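Local coordinates for clostripain-related protein (Bacteroides thetaiotaomicron, PDB 6NAG) that is a secreted cysteine protease of the clostripain (C11) family, which probably cleaves peptide bonds after basic residues, at residues Lys58-Glu63 and Leu76-Asp81; Glu46-Phe51 and Phe62-Glu67. The protein carries 1 engineered substitution. All coordinates share one frame; numbering follows the deposited sequence.

Contact 1. Residues Lys58-Glu63 and Leu76-Asp81. With PRO (proline), chain C.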
loop_
_atom_site.group_PDB
_atom_site.type_symbol
_atom_site.label_atom_id
_atom_site.label_comp_id
_atom_site.label_asym_id
_atom_site.label_seq_id
_atom_site.Cartn_x
_atom_site.Cartn_y
_atom_site.Cartn_z
ATOM N N LYS A 58 25.662 -3.724 1.203
ATOM C CA LYS A 58 25.336 -4.760 2.179
ATOM C C LYS A 58 24.688 -4.172 3.428
ATOM O O LYS A 58 25.122 -3.138 3.934
ATOM C CB LYS A 58 26.593 -5.547 2.557
ATOM C CG LYS A 58 27.218 -6.311 1.399
ATOM C CD LYS A 58 28.532 -6.950 1.799
ATOM C CE LYS A 58 29.130 -7.761 0.662
ATOM N NZ LYS A 58 29.428 -6.918 -0.527
ATOM N N ALA A 59 23.650 -4.838 3.925
ATOM C CA ALA A 59 22.913 -4.348 5.085
ATOM C C ALA A 59 22.395 -5.490 5.955
ATOM O O ALA A 59 22.352 -6.641 5.527
ATOM C CB ALA A 59 21.761 -3.467 4.638
ATOM N N THR A 60 21.997 -5.155 7.178
ATOM C CA THR A 60 21.506 -6.147 8.127
ATOM C C THR A 60 20.318 -5.617 8.924
ATOM O O THR A 60 20.338 -4.485 9.406
ATOM C CB THR A 60 22.617 -6.585 9.106
ATOM O OG1 THR A 60 23.712 -7.144 8.372
ATOM C CG2 THR A 60 22.096 -7.620 10.090
ATOM N N LEU A 61 19.282 -6.440 9.052
ATOM C CA LEU A 61 18.135 -6.114 9.889
ATOM C C LEU A 61 18.222 -6.872 11.211
ATOM O O LEU A 61 18.327 -8.098 11.220
ATOM C CB LEU A 61 16.828 -6.453 9.170
ATOM C CG LEU A 61 15.534 -6.018 9.860
ATOM C CD1 LEU A 61 15.346 -4.515 9.737
ATOM C CD2 LEU A 61 14.336 -6.762 9.293
ATOM N N PHE A 62 18.187 -6.145 12.323
ATOM C CA PHE A 62 18.259 -6.779 13.636
ATOM C C PHE A 62 17.378 -6.072 14.663
ATOM O O PHE A 62 16.840 -4.997 14.402
ATOM C CB PHE A 62 19.709 -6.831 14.129
ATOM C CG PHE A 62 20.320 -5.482 14.384
ATOM C CD1 PHE A 62 20.851 -4.737 13.345
ATOM C CD2 PHE A 62 20.382 -4.969 15.670
ATOM C CE1 PHE A 62 21.419 -3.502 13.580
ATOM C CE2 PHE A 62 20.949 -3.733 15.910
ATOM C CZ PHE A 62 21.468 -2.999 14.865
ATOM N N GLU A 63 17.238 -6.688 15.832
ATOM C CA GLU A 63 16.358 -6.173 16.874
ATOM C C GLU A 63 17.100 -5.903 18.180
ATOM O O GLU A 63 17.959 -6.684 18.586
ATOM C CB GLU A 63 15.210 -7.157 17.125
ATOM C CG GLU A 63 14.317 -6.798 18.303
ATOM C CD GLU A 63 13.155 -7.756 18.474
ATOM O OE1 GLU A 63 13.098 -8.762 17.738
ATOM O OE2 GLU A 63 12.298 -7.502 19.344
ATOM N N LEU A 76 17.938 -10.515 12.428
ATOM C CA LEU A 76 16.723 -11.042 11.823
ATOM C C LEU A 76 16.949 -11.455 10.374
ATOM O O LEU A 76 16.514 -12.526 9.950
ATOM C CB LEU A 76 15.599 -10.006 11.898
ATOM C CG LEU A 76 15.214 -9.503 13.290
ATOM C CD1 LEU A 76 14.198 -8.378 13.191
ATOM C CD2 LEU A 76 14.676 -10.642 14.140
ATOM N N LYS A 77 17.634 -10.603 9.620
ATOM C CA LYS A 77 17.797 -10.813 8.187
ATOM C C LYS A 77 18.947 -9.982 7.623
ATOM O O LYS A 77 19.190 -8.862 8.070
ATOM C CB LYS A 77 16.492 -10.473 7.459
ATOM C CG LYS A 77 16.497 -10.753 5.968
ATOM C CD LYS A 77 15.155 -10.406 5.349
ATOM C CE LYS A 77 15.114 -10.773 3.876
ATOM N NZ LYS A 77 13.788 -10.476 3.272
ATOM N N ASN A 78 19.655 -10.539 6.646
ATOM C CA ASN A 78 20.705 -9.805 5.948
ATOM C C ASN A 78 20.275 -9.468 4.525
ATOM O O ASN A 78 19.361 -10.088 3.982
ATOM C CB ASN A 78 22.006 -10.608 5.934
ATOM C CG ASN A 78 22.588 -10.798 7.319
ATOM O OD1 ASN A 78 23.239 -9.905 7.859
ATOM N ND2 ASN A 78 22.360 -11.970 7.900
ATOM N N TYR A 79 20.937 -8.486 3.921
ATOM C CA TYR A 79 20.553 -8.012 2.596
ATOM C C TYR A 79 21.743 -7.893 1.649
ATOM O O TYR A 79 22.714 -7.199 1.943
ATOM C CB TYR A 79 19.853 -6.653 2.700
ATOM C CG TYR A 79 18.556 -6.673 3.476
ATOM C CD1 TYR A 79 18.550 -6.573 4.861
ATOM C CD2 TYR A 79 17.336 -6.777 2.823
ATOM C CE1 TYR A 79 17.367 -6.587 5.574
ATOM C CE2 TYR A 79 16.148 -6.790 3.526
ATOM C CZ TYR A 79 16.169 -6.695 4.901
ATOM O OH TYR A 79 14.988 -6.707 5.607
ATOM N N THR A 80 21.657 -8.570 0.508
ATOM C CA THR A 80 22.651 -8.419 -0.548
ATOM C C THR A 80 22.143 -7.439 -1.598
ATOM O O THR A 80 21.102 -7.668 -2.215
ATOM C CB THR A 80 22.988 -9.762 -1.224
ATOM O OG1 THR A 80 23.553 -10.659 -0.261
ATOM C CG2 THR A 80 23.985 -9.554 -2.352
ATOM N N ASP A 81 22.888 -6.354 -1.792
ATOM C CA ASP A 81 22.518 -5.290 -2.725
ATOM C C ASP A 81 21.089 -4.785 -2.529
ATOM O O ASP A 81 20.273 -4.867 -3.448
ATOM C CB ASP A 81 22.696 -5.765 -4.170
ATOM C CG ASP A 81 24.148 -5.983 -4.537
ATOM O OD1 ASP A 81 24.972 -5.087 -4.260
ATOM O OD2 ASP A 81 24.468 -7.050 -5.102
HETATM N N PRO C . 24.894 -6.080 14.199
HETATM C CA PRO C . 26.186 -5.386 14.148
HETATM C C PRO C . 26.167 -4.067 14.915
HETATM O O PRO C . 25.139 -3.394 14.996
HETATM C CB PRO C . 26.390 -5.142 12.650
HETATM C CG PRO C . 25.011 -5.091 12.093
HETATM C CD PRO C . 24.218 -6.086 12.890
HETATM O OXT PRO C . 27.181 -3.643 15.470
#

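Contact 2. Residues Glu46-Phe51 and Phe62-Glu67. With PRO (proline), chain C.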
loop_
_atom_site.group_PDB
_atom_site.type_symbol
_atom_site.label_atom_id
_atom_site.label_comp_id
_atom_site.label_asym_id
_atom_site.label_seq_id
_atom_site.Cartn_x
_atom_site.Cartn_y
_atom_site.Cartn_z
ATOM N N GLU A 46 6.687 -2.742 23.486
ATOM C CA GLU A 46 7.268 -2.164 22.283
ATOM C C GLU A 46 8.486 -2.956 21.823
ATOM O O GLU A 46 9.157 -3.603 22.626
ATOM C CB GLU A 46 7.654 -0.700 22.516
ATOM C CG GLU A 46 6.544 0.168 23.095
ATOM C CD GLU A 46 6.449 0.069 24.607
ATOM O OE1 GLU A 46 7.441 -0.344 25.241
ATOM O OE2 GLU A 46 5.380 0.401 25.161
ATOM N N ARG A 47 8.765 -2.897 20.526
ATOM C CA ARG A 47 9.922 -3.577 19.957
ATOM C C ARG A 47 10.751 -2.617 19.112
ATOM O O ARG A 47 10.207 -1.801 18.370
ATOM C CB ARG A 47 9.481 -4.778 19.116
ATOM C CG ARG A 47 8.730 -5.839 19.903
ATOM C CD ARG A 47 8.260 -6.975 19.011
ATOM N NE ARG A 47 9.377 -7.713 18.428
ATOM C CZ ARG A 47 9.242 -8.813 17.694
ATOM N NH1 ARG A 47 8.036 -9.310 17.455
ATOM N NH2 ARG A 47 10.314 -9.419 17.203
ATOM N N ILE A 48 12.071 -2.714 19.231
ATOM C CA ILE A 48 12.970 -1.867 18.458
ATOM C C ILE A 48 13.639 -2.656 17.337
ATOM O O ILE A 48 14.395 -3.592 17.589
ATOM C CB ILE A 48 14.053 -1.233 19.349
ATOM C CG1 ILE A 48 13.408 -0.320 20.393
ATOM C CG2 ILE A 48 15.048 -0.456 18.505
ATOM C CD1 ILE A 48 14.404 0.394 21.278
ATOM N N ILE A 49 13.349 -2.271 16.099
ATOM C CA ILE A 49 13.917 -2.932 14.931
ATOM C C ILE A 49 14.839 -1.975 14.183
ATOM O O ILE A 49 14.472 -0.832 13.923
ATOM C CB ILE A 49 12.816 -3.441 13.980
ATOM C CG1 ILE A 49 11.787 -4.270 14.749
ATOM C CG2 ILE A 49 13.418 -4.253 12.846
ATOM C CD1 ILE A 49 12.365 -5.496 15.415
ATOM N N ILE A 50 16.037 -2.441 13.842
ATOM C CA ILE A 50 17.028 -1.582 13.201
ATOM C C ILE A 50 17.544 -2.150 11.880
ATOM O O ILE A 50 17.986 -3.295 11.812
ATOM C CB ILE A 50 18.234 -1.330 14.130
ATOM C CG1 ILE A 50 17.775 -0.685 15.440
ATOM C CG2 ILE A 50 19.268 -0.452 13.443
ATOM C CD1 ILE A 50 18.907 -0.348 16.382
ATOM N N PHE A 51 17.478 -1.331 10.835
ATOM C CA PHE A 51 18.064 -1.657 9.542
ATOM C C PHE A 51 19.259 -0.748 9.290
ATOM O O PHE A 51 19.118 0.473 9.263
ATOM C CB PHE A 51 17.028 -1.506 8.422
ATOM C CG PHE A 51 17.595 -1.656 7.034
ATOM C CD1 PHE A 51 18.064 -0.554 6.337
ATOM C CD2 PHE A 51 17.640 -2.897 6.421
ATOM C CE1 PHE A 51 18.581 -0.688 5.062
ATOM C CE2 PHE A 51 18.153 -3.036 5.144
ATOM C CZ PHE A 51 18.623 -1.929 4.465
ATOM N N PHE A 62 18.187 -6.145 12.323
ATOM C CA PHE A 62 18.259 -6.779 13.636
ATOM C C PHE A 62 17.378 -6.072 14.663
ATOM O O PHE A 62 16.840 -4.997 14.402
ATOM C CB PHE A 62 19.709 -6.831 14.129
ATOM C CG PHE A 62 20.320 -5.482 14.384
ATOM C CD1 PHE A 62 20.851 -4.737 13.345
ATOM C CD2 PHE A 62 20.382 -4.969 15.670
ATOM C CE1 PHE A 62 21.419 -3.502 13.580
ATOM C CE2 PHE A 62 20.949 -3.733 15.910
ATOM C CZ PHE A 62 21.468 -2.999 14.865
ATOM N N GLU A 63 17.238 -6.688 15.832
ATOM C CA GLU A 63 16.358 -6.173 16.874
ATOM C C GLU A 63 17.100 -5.903 18.180
ATOM O O GLU A 63 17.959 -6.684 18.586
ATOM C CB GLU A 63 15.210 -7.157 17.125
ATOM C CG GLU A 63 14.317 -6.798 18.303
ATOM C CD GLU A 63 13.155 -7.756 18.474
ATOM O OE1 GLU A 63 13.098 -8.762 17.738
ATOM O OE2 GLU A 63 12.298 -7.502 19.344
ATOM N N LEU A 64 16.770 -4.788 18.823
ATOM C CA LEU A 64 17.241 -4.512 20.175
ATOM C C LEU A 64 16.192 -4.963 21.181
ATOM O O LEU A 64 15.083 -4.431 21.210
ATOM C CB LEU A 64 17.545 -3.024 20.362
ATOM C CG LEU A 64 18.740 -2.439 19.612
ATOM C CD1 LEU A 64 18.977 -0.999 20.037
ATOM C CD2 LEU A 64 19.981 -3.280 19.846
ATOM N N ALA A 65 16.539 -5.946 22.003
ATOM C CA ALA A 65 15.601 -6.476 22.985
ATOM C C ALA A 65 16.228 -6.557 24.371
ATOM O O ALA A 65 17.438 -6.402 24.529
ATOM C CB ALA A 65 15.100 -7.844 22.551
ATOM N N TYR A 66 15.391 -6.799 25.375
ATOM C CA TYR A 66 15.854 -6.927 26.750
ATOM C C TYR A 66 15.569 -8.328 27.276
ATOM O O TYR A 66 14.426 -8.667 27.578
ATOM C CB TYR A 66 15.189 -5.878 27.641
ATOM C CG TYR A 66 15.700 -5.858 29.065
ATOM C CD1 TYR A 66 16.844 -5.147 29.401
ATOM C CD2 TYR A 66 15.034 -6.542 30.073
ATOM C CE1 TYR A 66 17.313 -5.121 30.700
ATOM C CE2 TYR A 66 15.496 -6.522 31.375
ATOM C CZ TYR A 66 16.636 -5.810 31.683
ATOM O OH TYR A 66 17.099 -5.787 32.979
ATOM N N GLU A 67 16.616 -9.140 27.375
ATOM C CA GLU A 67 16.474 -10.519 27.824
ATOM C C GLU A 67 17.549 -10.881 28.844
ATOM O O GLU A 67 18.724 -10.565 28.656
ATOM C CB GLU A 67 16.527 -11.475 26.630
ATOM C CG GLU A 67 15.339 -11.347 25.687
ATOM C CD GLU A 67 15.561 -12.044 24.360
ATOM O OE1 GLU A 67 16.551 -12.797 24.239
ATOM O OE2 GLU A 67 14.746 -11.839 23.436
HETATM N N PRO C . 24.894 -6.080 14.199
HETATM C CA PRO C . 26.186 -5.386 14.148
HETATM C C PRO C . 26.167 -4.067 14.915
HETATM O O PRO C . 25.139 -3.394 14.996
HETATM C CB PRO C . 26.390 -5.142 12.650
HETATM C CG PRO C . 25.011 -5.091 12.093
HETATM C CD PRO C . 24.218 -6.086 12.890
HETATM O OXT PRO C . 27.181 -3.643 15.470
HETATM O O HOH W 1 12.624 -5.298 20.858
#

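Contact 1. Residues Lys58-Glu63 and Leu76-Asp81
Leu61 O takes two backbone hydrogen bonds, from Leu76 N at 2.7 Å and from Lys77 N at 3.1 Å. Two successive residues thus face one, which makes a classic beta bulge in strand 70-80. The amide of Leu61 is held in return: its N-H meets Lys77 O at 2.6 Å, nearly head-on to the carbonyl. Past the bulge the antiparallel ladder is regular, with Ala59 and Tyr79 as a hydrogen-bonded pair. The two strands form a beta hairpin at the edge of the large mixed sheet, 70-80 being its outermost strand within the chain.

On the face that carries Thr60 and Asn78, these side chains lie alongside each other and point the same way, and Thr60 OG1 donates to Asn78 OD1 at 2.8 Å, tilted 17° from the amide's carbonyl plane. The torsion of Thr60 (chi1 -59°) sets OG1 beside its own N and sends CG2 anti to it, where the methyl reaches CD of the bound proline at 3.8 Å. That proline also lies over one face of the Phe62 ring, its CD 3.7 Å from Phe62 CD1. A valine at Thr60 would probably leave Asn78 OD1 without its hydroxyl donor and the amide freer to turn.

The face that carries Ala59, Leu61 and Tyr79 is mixed, with carbon packing near the strands and polar ends farther out. Tyr79 turns the edge of its ring to strand 58-67, with CE1 3.6 Å from Leu61 CB and its CD1 near Ala59 O. Helix 87-100 packs on this face, and its Asp96 takes both the Tyr79 hydroxyl, by a hydrogen bond, and the ammonium of Lys77, by a salt bridge. At the bulge, Leu76 CD1 meets Leu61 CD2 at 4.2 Å.

Contact 2. Residues Glu46-Phe51 and Phe62-Glu67
Ile50 lies over one face of the Phe62 ring, opposite the bound proline, in a CH-pi contact whose CB stands 4.0 Å from the ring centroid, displaced toward the rim on the CZ side. Ile50 CG2 reaches Phe62 CZ at 3.7 Å. The ring is brought there by a first torsion that places Phe62 CG between the backbone N and the carbonyl carbon (chi1 65°). Ile50 CD1 extends past Phe62 CE2 to Leu64 CD1, so the isoleucine bridges two residues of strand 58-67. Ile48 adds its CG2 beside Leu64 CB, and helix 24-38 packs on this side through Leu34 and Ile31.

The other face holds a salt bridge. Arg47 grips the Glu63 carboxylate side-on: NE to OE2 at 3.1 Å and NH2 to OE1 at 2.9 Å, with the two planes 28° apart. NH2 meets OE1 on the syn side but well out of the carboxylate plane, and NE comes to OE2 from still farther above it. A water gives Glu63 OE2 a further hydrogen bond (2.7 Å), donates another to Leu64 O, and accepts from Ile48 N. Ile49 CD1 rests against the aliphatic part of Glu63, 3.7 Å from its CB.

Ile50 and Phe62 exchange two backbone hydrogen bonds, Ile50 N to Phe62 O being 2.7 Å. The contact is a beta hairpin of strands 46-53 and 58-67, and strand 46-53 joins it in parallel to strand 11-17, in keeping with the caspase-like fold expected of clan CD peptidases.

In the fold
Contacts 1 and 2 sit on successive hairpins that share strand 58-67, with centres 14 Å apart; Phe62 and Glu63 belong to both. Together they order three antiparallel strands, 46-53, 58-67 and 70-80, at one margin of the sheet. Phe51 of contact 2 bridges them on the side of Ala59 and Tyr79: its CZ is 3.5 Å from Ala59 CB, and its ring meets that of Tyr79 edge-to-face. Leu61 CD1 continues this packing, 3.7 Å from Ile49 CG2. On the other side, Thr60 and Phe62 join Tyr28 and His73 round one bound proline, while Tyr79, from the opposite face, borders a second proline, near Pro82 and Ala83.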